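Local coordinates for protein OBCA, Oxalate Biosynthetic Component A (PDB 4NNB) that combines a TIM-barrel domain with a characteristic N-terminal domain and holds a magnesium ion and an oxaloacetate ion in the model, at residues H157-P160 with P161-E165; L63-V66 with G67-P71; F27-S30 with F31-E34; E405-S408 with S409-D413; I236-P239 with G240-V243. One frame throughout, in Å; residues are numbered along the deposited sequence.

Interaction 1: H157-P160 with P161-E165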
loop_
_atom_site.group_PDB
_atom_site.type_symbol
_atom_site.label_atom_id
_atom_site.label_comp_id
_atom_site.label_asym_id
_atom_site.label_seq_id
_atom_site.Cartn_x
_atom_site.Cartn_y
_atom_site.Cartn_z
ATOM N N HIS A 157 0.880 -8.055 -22.810
ATOM C CA HIS A 157 -0.162 -7.479 -21.969
ATOM C C HIS A 157 -1.557 -7.961 -22.354
ATOM O O HIS A 157 -1.991 -7.793 -23.501
ATOM C CB HIS A 157 -0.077 -5.948 -21.991
ATOM C CG HIS A 157 1.168 -5.412 -21.352
ATOM N ND1 HIS A 157 1.649 -4.146 -21.600
ATOM C CD2 HIS A 157 2.023 -5.975 -20.465
ATOM C CE1 HIS A 157 2.754 -3.954 -20.900
ATOM N NE2 HIS A 157 3.002 -5.047 -20.204
ATOM N N TYR A 158 -2.247 -8.545 -21.373
ATOM C CA TYR A 158 -3.519 -9.236 -21.591
ATOM C C TYR A 158 -4.705 -8.587 -20.860
ATOM O O TYR A 158 -4.597 -8.188 -19.702
ATOM C CB TYR A 158 -3.358 -10.701 -21.157
ATOM C CG TYR A 158 -4.619 -11.546 -21.160
ATOM C CD1 TYR A 158 -5.431 -11.627 -20.037
ATOM C CD2 TYR A 158 -4.974 -12.289 -22.277
ATOM C CE1 TYR A 158 -6.569 -12.410 -20.032
ATOM C CE2 TYR A 158 -6.112 -13.075 -22.288
ATOM C CZ TYR A 158 -6.905 -13.134 -21.164
ATOM O OH TYR A 158 -8.036 -13.920 -21.174
ATOM N N LEU A 159 -5.840 -8.502 -21.547
ATOM C CA LEU A 159 -7.092 -8.066 -20.936
ATOM C C LEU A 159 -8.054 -9.270 -20.908
ATOM O O LEU A 159 -8.200 -9.957 -21.911
ATOM C CB LEU A 159 -7.692 -6.911 -21.744
ATOM C CG LEU A 159 -6.777 -5.695 -21.928
ATOM C CD1 LEU A 159 -7.433 -4.611 -22.777
ATOM C CD2 LEU A 159 -6.339 -5.128 -20.575
ATOM N N PRO A 160 -8.709 -9.530 -19.759
ATOM C CA PRO A 160 -9.562 -10.722 -19.587
ATOM C C PRO A 160 -10.909 -10.632 -20.310
ATOM O O PRO A 160 -11.370 -9.527 -20.602
ATOM C CB PRO A 160 -9.795 -10.748 -18.071
ATOM C CG PRO A 160 -9.784 -9.306 -17.689
ATOM C CD PRO A 160 -8.676 -8.710 -18.533
ATOM N N PRO A 161 -11.544 -11.786 -20.578
ATOM C CA PRO A 161 -12.815 -11.834 -21.314
ATOM C C PRO A 161 -13.886 -10.891 -20.764
ATOM O O PRO A 161 -14.559 -10.248 -21.552
ATOM C CB PRO A 161 -13.256 -13.290 -21.140
ATOM C CG PRO A 161 -11.976 -14.041 -21.061
ATOM C CD PRO A 161 -11.036 -13.139 -20.282
ATOM N N ALA A 162 -14.036 -10.806 -19.446
ATOM C CA ALA A 162 -15.057 -9.938 -18.849
ATOM C C ALA A 162 -14.847 -8.458 -19.183
ATOM O O ALA A 162 -15.811 -7.707 -19.360
ATOM C CB ALA A 162 -15.120 -10.142 -17.347
ATOM N N LEU A 163 -13.590 -8.035 -19.260
ATOM C CA LEU A 163 -13.289 -6.668 -19.668
ATOM C C LEU A 163 -13.585 -6.487 -21.155
ATOM O O LEU A 163 -14.177 -5.490 -21.562
ATOM C CB LEU A 163 -11.828 -6.329 -19.371
ATOM C CG LEU A 163 -11.453 -4.860 -19.568
ATOM C CD1 LEU A 163 -12.405 -3.985 -18.775
ATOM C CD2 LEU A 163 -10.019 -4.621 -19.113
ATOM N N ILE A 164 -13.170 -7.459 -21.963
ATOM C CA ILE A 164 -13.353 -7.386 -23.408
ATOM C C ILE A 164 -14.837 -7.398 -23.764
ATOM O O ILE A 164 -15.285 -6.668 -24.657
ATOM C CB ILE A 164 -12.616 -8.531 -24.118
ATOM C CG1 ILE A 164 -11.107 -8.376 -23.919
ATOM C CG2 ILE A 164 -12.952 -8.551 -25.596
ATOM C CD1 ILE A 164 -10.591 -6.970 -24.268
ATOM N N GLU A 165 -15.593 -8.227 -23.050
ATOM C CA GLU A 165 -17.037 -8.301 -23.227
ATOM C C GLU A 165 -17.710 -6.974 -22.890
ATOM O O GLU A 165 -18.614 -6.537 -23.598
ATOM C CB GLU A 165 -17.621 -9.459 -22.404
ATOM C CG GLU A 165 -17.301 -10.817 -23.018
ATOM C CD GLU A 165 -17.403 -11.969 -22.040
ATOM O OE1 GLU A 165 -17.761 -11.747 -20.859
ATOM O OE2 GLU A 165 -17.109 -13.106 -22.463
#

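Interaction 2: L63-V66 with G67-P71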
loop_
_atom_site.group_PDB
_atom_site.type_symbol
_atom_site.label_atom_id
_atom_site.label_comp_id
_atom_site.label_asym_id
_atom_site.label_seq_id
_atom_site.Cartn_x
_atom_site.Cartn_y
_atom_site.Cartn_z
ATOM N N LEU A 63 -4.837 -10.020 -26.263
ATOM C CA LEU A 63 -3.424 -9.939 -25.901
ATOM C C LEU A 63 -2.709 -9.020 -26.865
ATOM O O LEU A 63 -2.827 -9.178 -28.085
ATOM C CB LEU A 63 -2.770 -11.329 -25.938
ATOM C CG LEU A 63 -1.240 -11.396 -25.790
ATOM C CD1 LEU A 63 -0.800 -11.026 -24.375
ATOM C CD2 LEU A 63 -0.704 -12.778 -26.161
ATOM N N LEU A 64 -2.000 -8.037 -26.320
ATOM C CA LEU A 64 -1.110 -7.206 -27.111
ATOM C C LEU A 64 0.317 -7.669 -26.829
ATOM O O LEU A 64 0.814 -7.537 -25.701
ATOM C CB LEU A 64 -1.274 -5.716 -26.751
ATOM C CG LEU A 64 -0.400 -4.753 -27.571
ATOM C CD1 LEU A 64 -0.691 -4.923 -29.075
ATOM C CD2 LEU A 64 -0.572 -3.288 -27.126
ATOM N N GLN A 65 0.975 -8.210 -27.851
ATOM C CA GLN A 65 2.267 -8.853 -27.652
ATOM C C GLN A 65 3.306 -8.402 -28.675
ATOM O O GLN A 65 3.036 -8.367 -29.875
ATOM C CB GLN A 65 2.080 -10.373 -27.670
ATOM C CG GLN A 65 3.159 -11.161 -28.390
ATOM C CD GLN A 65 2.979 -12.663 -28.219
ATOM O OE1 GLN A 65 1.857 -13.172 -28.224
ATOM N NE2 GLN A 65 4.084 -13.374 -28.062
ATOM N N VAL A 66 4.486 -8.029 -28.186
ATOM C CA VAL A 66 5.592 -7.622 -29.051
ATOM C C VAL A 66 6.895 -8.237 -28.550
ATOM O O VAL A 66 7.230 -8.106 -27.369
ATOM C CB VAL A 66 5.794 -6.093 -29.072
ATOM C CG1 VAL A 66 6.996 -5.739 -29.937
ATOM C CG2 VAL A 66 4.558 -5.373 -29.574
ATOM N N GLY A 67 7.618 -8.901 -29.452
ATOM C CA GLY A 67 8.917 -9.480 -29.154
ATOM C C GLY A 67 8.952 -10.282 -27.870
ATOM O O GLY A 67 9.713 -9.963 -26.951
ATOM N N HIS A 68 8.139 -11.331 -27.799
ATOM C CA HIS A 68 7.922 -11.991 -26.520
ATOM C C HIS A 68 7.663 -13.492 -26.571
ATOM O O HIS A 68 7.060 -14.044 -25.647
ATOM C CB HIS A 68 6.759 -11.316 -25.797
ATOM C CG HIS A 68 7.052 -10.983 -24.373
ATOM N ND1 HIS A 68 6.912 -11.898 -23.351
ATOM C CD2 HIS A 68 7.488 -9.837 -23.798
ATOM C CE1 HIS A 68 7.243 -11.328 -22.207
ATOM N NE2 HIS A 68 7.598 -10.078 -22.450
ATOM N N ALA A 69 8.107 -14.158 -27.631
ATOM C CA ALA A 69 7.953 -15.608 -27.708
ATOM C C ALA A 69 9.104 -16.259 -28.465
ATOM O O ALA A 69 9.845 -15.588 -29.179
ATOM C CB ALA A 69 6.617 -15.981 -28.333
ATOM N N GLN A 70 9.251 -17.569 -28.292
ATOM C CA GLN A 70 10.336 -18.311 -28.920
ATOM C C GLN A 70 9.815 -19.622 -29.494
ATOM O O GLN A 70 8.870 -20.197 -28.952
ATOM C CB GLN A 70 11.452 -18.586 -27.908
ATOM C CG GLN A 70 12.217 -17.349 -27.460
ATOM C CD GLN A 70 11.676 -16.758 -26.171
ATOM O OE1 GLN A 70 10.876 -17.388 -25.473
ATOM N NE2 GLN A 70 12.117 -15.547 -25.843
ATOM N N PRO A 71 10.425 -20.098 -30.598
ATOM C CA PRO A 71 9.995 -21.362 -31.210
ATOM C C PRO A 71 10.088 -22.520 -30.214
ATOM O O PRO A 71 10.826 -22.434 -29.229
ATOM C CB PRO A 71 10.988 -21.552 -32.361
ATOM C CG PRO A 71 11.477 -20.170 -32.675
ATOM C CD PRO A 71 11.515 -19.458 -31.356
#

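Interaction 3: F27-S30 with F31-E34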
loop_
_atom_site.group_PDB
_atom_site.type_symbol
_atom_site.label_atom_id
_atom_site.label_comp_id
_atom_site.label_asym_id
_atom_site.label_seq_id
_atom_site.Cartn_x
_atom_site.Cartn_y
_atom_site.Cartn_z
ATOM N N PHE A 27 -0.301 -13.565 -19.542
ATOM C CA PHE A 27 -1.279 -14.582 -19.915
ATOM C C PHE A 27 -0.557 -15.855 -20.342
ATOM O O PHE A 27 0.409 -15.813 -21.116
ATOM C CB PHE A 27 -2.183 -14.074 -21.042
ATOM C CG PHE A 27 -3.151 -15.108 -21.577
ATOM C CD1 PHE A 27 -4.231 -15.535 -20.815
ATOM C CD2 PHE A 27 -2.988 -15.631 -22.852
ATOM C CE1 PHE A 27 -5.123 -16.478 -21.306
ATOM C CE2 PHE A 27 -3.878 -16.577 -23.353
ATOM C CZ PHE A 27 -4.947 -16.999 -22.580
ATOM N N ILE A 28 -1.013 -16.981 -19.807
ATOM C CA ILE A 28 -0.467 -18.282 -20.160
ATOM C C ILE A 28 -1.605 -19.128 -20.685
ATOM O O ILE A 28 -2.487 -19.523 -19.928
ATOM C CB ILE A 28 0.163 -18.986 -18.939
ATOM C CG1 ILE A 28 1.272 -18.118 -18.340
ATOM C CG2 ILE A 28 0.699 -20.353 -19.329
ATOM C CD1 ILE A 28 1.797 -18.597 -16.997
ATOM N N PRO A 29 -1.600 -19.395 -21.997
ATOM C CA PRO A 29 -2.628 -20.221 -22.646
ATOM C C PRO A 29 -2.648 -21.670 -22.132
ATOM O O PRO A 29 -1.593 -22.294 -22.007
ATOM C CB PRO A 29 -2.227 -20.182 -24.126
ATOM C CG PRO A 29 -0.769 -19.810 -24.129
ATOM C CD PRO A 29 -0.589 -18.904 -22.951
ATOM N N SER A 30 -3.842 -22.177 -21.834
ATOM C CA SER A 30 -4.029 -23.533 -21.313
ATOM C C SER A 30 -3.342 -24.609 -22.148
ATOM O O SER A 30 -2.697 -25.508 -21.605
ATOM C CB SER A 30 -5.518 -23.862 -21.204
ATOM O OG SER A 30 -6.087 -23.298 -20.043
ATOM N N PHE A 31 -3.473 -24.510 -23.467
ATOM C CA PHE A 31 -2.957 -25.549 -24.348
ATOM C C PHE A 31 -1.442 -25.693 -24.257
ATOM O O PHE A 31 -0.905 -26.778 -24.474
ATOM C CB PHE A 31 -3.415 -25.330 -25.793
ATOM C CG PHE A 31 -2.661 -24.261 -26.525
ATOM C CD1 PHE A 31 -3.096 -22.946 -26.495
ATOM C CD2 PHE A 31 -1.538 -24.578 -27.279
ATOM C CE1 PHE A 31 -2.417 -21.959 -27.186
ATOM C CE2 PHE A 31 -0.848 -23.597 -27.966
ATOM C CZ PHE A 31 -1.289 -22.284 -27.922
ATOM N N LEU A 32 -0.758 -24.604 -23.920
ATOM C CA LEU A 32 0.696 -24.634 -23.799
ATOM C C LEU A 32 1.166 -25.302 -22.514
ATOM O O LEU A 32 2.165 -26.013 -22.508
ATOM C CB LEU A 32 1.286 -23.227 -23.917
ATOM C CG LEU A 32 1.705 -22.890 -25.346
ATOM C CD1 LEU A 32 2.526 -21.619 -25.379
ATOM C CD2 LEU A 32 2.495 -24.041 -25.948
ATOM N N LEU A 33 0.445 -25.063 -21.427
ATOM C CA LEU A 33 0.791 -25.643 -20.139
ATOM C C LEU A 33 0.327 -27.089 -20.129
ATOM O O LEU A 33 1.082 -28.008 -19.797
ATOM C CB LEU A 33 0.099 -24.866 -19.021
ATOM C CG LEU A 33 0.605 -25.081 -17.601
ATOM C CD1 LEU A 33 2.040 -24.601 -17.496
ATOM C CD2 LEU A 33 -0.290 -24.355 -16.609
ATOM N N GLU A 34 -0.932 -27.269 -20.507
ATOM C CA GLU A 34 -1.562 -28.578 -20.566
ATOM C C GLU A 34 -1.398 -29.132 -21.980
ATOM O O GLU A 34 -2.147 -28.793 -22.899
ATOM C CB GLU A 34 -3.026 -28.447 -20.115
ATOM C CG GLU A 34 -4.020 -29.414 -20.704
ATOM C CD GLU A 34 -5.111 -28.689 -21.465
ATOM O OE1 GLU A 34 -4.906 -28.391 -22.661
ATOM O OE2 GLU A 34 -6.169 -28.406 -20.867
#

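Interaction 4: E405-S408 with S409-D413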
loop_
_atom_site.group_PDB
_atom_site.type_symbol
_atom_site.label_atom_id
_atom_site.label_comp_id
_atom_site.label_asym_id
_atom_site.label_seq_id
_atom_site.Cartn_x
_atom_site.Cartn_y
_atom_site.Cartn_z
ATOM N N GLU A 405 -19.168 1.785 5.768
ATOM C CA GLU A 405 -19.911 1.359 4.583
ATOM C C GLU A 405 -20.712 2.519 3.967
ATOM O O GLU A 405 -20.798 2.638 2.745
ATOM C CB GLU A 405 -20.809 0.157 4.910
ATOM C CG GLU A 405 -20.020 -1.132 5.176
ATOM C CD GLU A 405 -20.879 -2.271 5.697
ATOM O OE1 GLU A 405 -21.970 -2.011 6.246
ATOM O OE2 GLU A 405 -20.462 -3.430 5.555
ATOM N N GLU A 406 -21.271 3.380 4.812
ATOM C CA GLU A 406 -22.005 4.555 4.346
ATOM C C GLU A 406 -21.059 5.533 3.656
ATOM O O GLU A 406 -21.399 6.125 2.624
ATOM C CB GLU A 406 -22.728 5.238 5.518
ATOM C CG GLU A 406 -23.675 6.379 5.117
ATOM C CD GLU A 406 -24.624 6.797 6.246
ATOM O OE1 GLU A 406 -24.667 6.111 7.293
ATOM O OE2 GLU A 406 -25.334 7.813 6.080
ATOM N N ILE A 407 -19.868 5.689 4.229
ATOM C CA ILE A 407 -18.837 6.552 3.661
ATOM C C ILE A 407 -18.399 6.085 2.267
ATOM O O ILE A 407 -18.274 6.902 1.349
ATOM C CB ILE A 407 -17.614 6.665 4.606
ATOM C CG1 ILE A 407 -17.954 7.542 5.810
ATOM C CG2 ILE A 407 -16.418 7.241 3.880
ATOM C CD1 ILE A 407 -16.907 7.490 6.915
ATOM N N SER A 408 -18.177 4.781 2.109
ATOM C CA SER A 408 -17.786 4.222 0.817
ATOM C C SER A 408 -18.885 4.448 -0.228
ATOM O O SER A 408 -18.604 4.792 -1.379
ATOM C CB SER A 408 -17.467 2.728 0.945
ATOM O OG SER A 408 -16.346 2.516 1.792
ATOM N N SER A 409 -20.133 4.260 0.188
ATOM C CA SER A 409 -21.281 4.513 -0.679
ATOM C C SER A 409 -21.330 5.971 -1.142
ATOM O O SER A 409 -21.497 6.254 -2.330
ATOM C CB SER A 409 -22.573 4.140 0.047
ATOM O OG SER A 409 -23.705 4.519 -0.713
ATOM N N LEU A 410 -21.171 6.892 -0.196
ATOM C CA LEU A 410 -21.163 8.314 -0.503
ATOM C C LEU A 410 -20.027 8.721 -1.449
ATOM O O LEU A 410 -20.247 9.507 -2.383
ATOM C CB LEU A 410 -21.132 9.140 0.783
ATOM C CG LEU A 410 -22.426 9.143 1.600
ATOM C CD1 LEU A 410 -22.130 9.482 3.042
ATOM C CD2 LEU A 410 -23.417 10.146 1.031
ATOM N N LEU A 411 -18.824 8.191 -1.225
ATOM C CA LEU A 411 -17.690 8.498 -2.100
ATOM C C LEU A 411 -17.960 7.974 -3.516
ATOM O O LEU A 411 -17.511 8.555 -4.501
ATOM C CB LEU A 411 -16.373 7.940 -1.540
ATOM C CG LEU A 411 -15.797 8.643 -0.303
ATOM C CD1 LEU A 411 -14.611 7.891 0.283
ATOM C CD2 LEU A 411 -15.409 10.090 -0.602
ATOM N N ALA A 412 -18.723 6.889 -3.607
ATOM C CA ALA A 412 -19.078 6.308 -4.898
ATOM C C ALA A 412 -20.055 7.184 -5.707
ATOM O O ALA A 412 -20.177 7.017 -6.921
ATOM C CB ALA A 412 -19.638 4.908 -4.713
ATOM N N ASP A 413 -20.742 8.110 -5.038
ATOM C CA ASP A 413 -21.663 9.020 -5.719
ATOM C C ASP A 413 -20.897 10.000 -6.596
ATOM O O ASP A 413 -21.381 10.408 -7.649
ATOM C CB ASP A 413 -22.497 9.822 -4.714
ATOM C CG ASP A 413 -23.536 8.986 -4.003
ATOM O OD1 ASP A 413 -23.929 7.918 -4.520
ATOM O OD2 ASP A 413 -23.974 9.415 -2.915
#

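Interaction 5: I236-P239 with G240-V243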
loop_
_atom_site.group_PDB
_atom_site.type_symbol
_atom_site.label_atom_id
_atom_site.label_comp_id
_atom_site.label_asym_id
_atom_site.label_seq_id
_atom_site.Cartn_x
_atom_site.Cartn_y
_atom_site.Cartn_z
ATOM N N ILE A 236 9.812 -19.957 -13.527
ATOM C CA ILE A 236 9.098 -21.048 -14.183
ATOM C C ILE A 236 9.165 -20.866 -15.697
ATOM O O ILE A 236 8.723 -19.846 -16.221
ATOM C CB ILE A 236 7.621 -21.096 -13.748
ATOM C CG1 ILE A 236 7.508 -21.233 -12.230
ATOM C CG2 ILE A 236 6.891 -22.243 -14.434
ATOM C CD1 ILE A 236 6.077 -21.277 -11.733
ATOM N N GLU A 237 9.712 -21.854 -16.400
ATOM C CA GLU A 237 9.880 -21.744 -17.843
ATOM C C GLU A 237 8.744 -22.436 -18.589
ATOM O O GLU A 237 8.392 -23.575 -18.286
ATOM C CB GLU A 237 11.238 -22.296 -18.283
ATOM C CG GLU A 237 11.554 -22.039 -19.755
ATOM C CD GLU A 237 13.024 -21.741 -20.001
ATOM O OE1 GLU A 237 13.820 -22.698 -20.105
ATOM O OE2 GLU A 237 13.380 -20.547 -20.091
ATOM N N ILE A 238 8.166 -21.730 -19.554
ATOM C CA ILE A 238 7.019 -22.233 -20.306
ATOM C C ILE A 238 7.278 -22.118 -21.803
ATOM O O ILE A 238 7.447 -21.016 -22.324
ATOM C CB ILE A 238 5.740 -21.470 -19.923
ATOM C CG1 ILE A 238 5.382 -21.765 -18.461
ATOM C CG2 ILE A 238 4.590 -21.841 -20.847
ATOM C CD1 ILE A 238 4.170 -21.026 -17.950
ATOM N N PRO A 239 7.333 -23.262 -22.501
ATOM C CA PRO A 239 7.651 -23.256 -23.935
ATOM C C PRO A 239 6.652 -22.426 -24.729
ATOM O O PRO A 239 5.476 -22.368 -24.373
ATOM C CB PRO A 239 7.543 -24.734 -24.322
ATOM C CG PRO A 239 7.789 -25.478 -23.046
ATOM C CD PRO A 239 7.156 -24.627 -21.979
ATOM N N GLY A 240 7.125 -21.770 -25.782
ATOM C CA GLY A 240 6.269 -20.920 -26.587
ATOM C C GLY A 240 5.724 -19.747 -25.797
ATOM O O GLY A 240 4.645 -19.232 -26.098
ATOM N N LEU A 241 6.466 -19.326 -24.777
ATOM C CA LEU A 241 6.026 -18.218 -23.939
ATOM C C LEU A 241 7.194 -17.524 -23.262
ATOM O O LEU A 241 7.338 -16.310 -23.368
ATOM C CB LEU A 241 5.012 -18.686 -22.892
ATOM C CG LEU A 241 4.162 -17.546 -22.331
ATOM C CD1 LEU A 241 3.476 -16.816 -23.469
ATOM C CD2 LEU A 241 3.137 -18.065 -21.353
ATOM N N GLY A 242 8.022 -18.293 -22.561
ATOM C CA GLY A 242 9.162 -17.722 -21.868
ATOM C C GLY A 242 9.084 -17.914 -20.364
ATOM O O GLY A 242 8.351 -18.773 -19.872
ATOM N N VAL A 243 9.835 -17.103 -19.628
ATOM C CA VAL A 243 9.935 -17.268 -18.182
ATOM C C VAL A 243 8.974 -16.362 -17.413
ATOM O O VAL A 243 8.848 -15.171 -17.698
ATOM C CB VAL A 243 11.382 -17.014 -17.696
ATOM C CG1 VAL A 243 11.504 -17.259 -16.200
ATOM C CG2 VAL A 243 12.359 -17.888 -18.468
#

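Interaction 1: H157-P160 with P161-E165
Leu159, at the end of strand 155-159, packs against Leu163 and Ile164 in the first turn of helix 161-170. This is the tight, buried part of the turn. Leu159 CB lies 3.8 Å from Ile164 CD1, and Leu159 CD2 lies 4.0 Å from Leu163 CD2. Leu163 can reach back because its CG is anti to the backbone N (chi1 -171°). Leu163 CB also rests 4.0 Å from Pro160 CG. Both leucines also touch helix 125-137. On another side, Tyr158 and Pro161 cross at about a right angle, with Tyr158 OH 3.2 Å from Pro161 CD. The Tyr158 ring also stacks on Phe27. The looser side is that of Ala162, which is exposed and adds little to the packing. The backbone closes the turn. Pro160 O accepts Ile164 N at 3.1 Å, nearly straight and in the carbonyl plane. Leu163 N makes a second, weak bond to the same oxygen. Pro160 stands at the N-cap. Pro161 follows in the first turn, where its missing N-H costs no helical bond. This is a strand-to-helix turn with a proline-rich helix start.

Interaction 2: L63-V66 with G67-P71
His68 folds back beside the last residues of strand 62-66, and its side chain can be followed outward from there. His68 CB lies 3.6 Å from Val66 O and 4.1 Å from Gln65 NE2. Next comes His68 CG, 4.2 Å from Val66 O. On the ring, His68 CD2 is 4.0 Å from Val66 O, which sits at the ring edge and in its plane. The tip points out of the contact. His68 NE2 is hydrogen-bonded to Phe23 O, and the ring also meets that of His156. The other arm of the contact is Gln65. Its chain is extended beyond CG, with chi2 at 173°, and this carries the amide across to the loop. Gln65 NE2 ends 3.6 Å from Ala69 CB and 3.9 Å from His68 C, so its neighbours here are carbon atoms. Between the two arms the chain bends at Gly67, whose phi is positive (47°), a region that glycine enters easily. Val66 CG1 lies alongside this bend, 3.3 Å from Gly67 N. Gly67 O is hydrogen-bonded to Arg154 NH1. The contact lies at the surface, where strand 62-66 gives way to a loop. Its two halves touch by van der Waals contact and share no hydrogen bond. The polar anchors of the loop, through His68 and Gly67, therefore go to other parts of the chain.

Interaction 3: F27-S30 with F31-E34
Pro29 meets two residues of the short helix 30-33, Phe31 and Leu32. Pro29 CB lies 3.5 Å from Phe31 CE1. The Phe31 ring gets there because its CG stands between the backbone N and the carbonyl carbon (chi1 77°), the crowded position, which folds the ring back toward the proline. Leu32 lies side by side with Pro29 and points the same way, with Leu32 CD1 4.0 Å from Pro29 CG. Backbone bonds set this shell in place. Pro29, at the N-cap, offers its O to Leu32 N at 3.1 Å, with the donor above the carbonyl plane. Leu33 N adds a weak bond to Pro29 O at 3.5 Å. At the far end, Glu34 N reaches Ser30 O at 2.7 Å, nearly along the C=O axis. Glu34 then leaves helical geometry, and its CB stays 3.3 Å from Ser30 O. Further out, Leu33 turns to Cys42 and Ile45 of helix 41-51 and to Tyr190. Ile28 touches Leu49 of that helix. The single helical turn thus follows edge strand 27-29 directly. That strand pairs with strand 189-191, and helix 41-51 lies against both the strand and the turn.

Interaction 4: E405-S408 with S409-D413
Ile407 and Leu411 lie side by side on one flank of helix 401-413 and point the same way. Ile407 CG2 is 4.1 Å from Leu411 CD1. CG2 is the branch of Ile407 that stands anti to the backbone N, while CG1 is anti to the carbonyl carbon. Glu406 and Leu410 repeat this parallel arrangement on the next flank. The chain of Glu406 is extended, and the contact is made low down, by its CG, 4.0 Å from Leu410 CD1. Both leucines keep CG beside the backbone N, with chi1 of -72° in each. This also lays them against carbonyls one turn earlier: Leu410 CG is 3.3 Å from Glu406 O, and Leu411 CG is 3.4 Å from Ile407 O. Glu406 O accepts Leu410 N and Ile407 O accepts Leu411 N, each at 2.9 Å, with the donors tilted from the carbonyl planes. Ser409 N to Glu405 O and Ala412 N to Ser408 O continue the series. Leu410 packs on Ser418, Arg421 and Leu425 of helix 416-440, while Ile407 and Leu411 both rest on Leu457. Ser408 and Ser409 lie on the more open side. The pattern is that of an amphipathic alpha helix with i to i+4 side-chain contacts.

Interaction 5: I236-P239 with G240-V243
Leu241 and Ile238 meet through matching torsions: Leu241 sets CG anti to the backbone N (chi1 -160°), and Ile238 sets its CG2 branch anti to its own. The two side chains then lie side by side and point the same way. Ile238 CG2 is 3.8 Å from Leu241 CB and 4.1 Å from Leu241 CD2. Glu237 also starts anti, but its chain bends at chi2 (143°). That bend brings Glu237 OE2 to 3.3 Å from Val243 CG2, where the two side chains cross at a slant. The backbones are those of a hairpin formed by strands 234-238 and 242-246. Ile238 and Gly242 are an antiparallel hydrogen-bonded pair. Gly242 N gives a nearly straight bond to Ile238 O at 2.8 Å, in the carbonyl plane. Ile238 N returns one to Gly242 O at 3.0 Å, from above the plane of that carbonyl. Glu237 and Val243 form the next pair, which is non-hydrogen-bonded. There Val243 CA makes a CH contact with Ile236 O at 3.5 Å. Ile238 has two residues opposite it, Leu241 and Gly242, which makes a classic beta bulge. Gly240, with positive phi, helps make the turn. Gly242 also has positive phi, but there it belongs to the bulge. Ile238 and Leu241 touch Ile28 of strand 27-29, and Pro239 rests on Phe36 and Phe37. The chemistry is thus divided. Two backbone bonds fix the hairpin end, apolar carbons pack on one face, and the carboxylate of the exposed Glu237 lies on the other face, meeting Val243 by contact alone.

How the interactions relate
Interaction 1 is the most buried of the five, and interaction 2 lies at the surface. The other three are partly buried. Interactions 1 and 2 share a sheet, where His157 O meets Leu64 N at 2.8 Å, probably a hydrogen bond. Interaction 3 touches both interaction 1 and interaction 5. Leu32 CD1 lies against the carbonyl oxygens of Pro239 and Gly240, linking the 27-34 turn to the hairpin. Gln70 of interaction 2 lies beside Gly242 of interaction 5. Interaction 4 stands apart, with centres 28 to 44 Å from the rest. Interactions 1 and 3 are proline-capped helix starts, and interaction 4 lies within one helix, toward its C-terminal part. Interaction 5 joins paired strands, while interaction 2 relies on van der Waals contact.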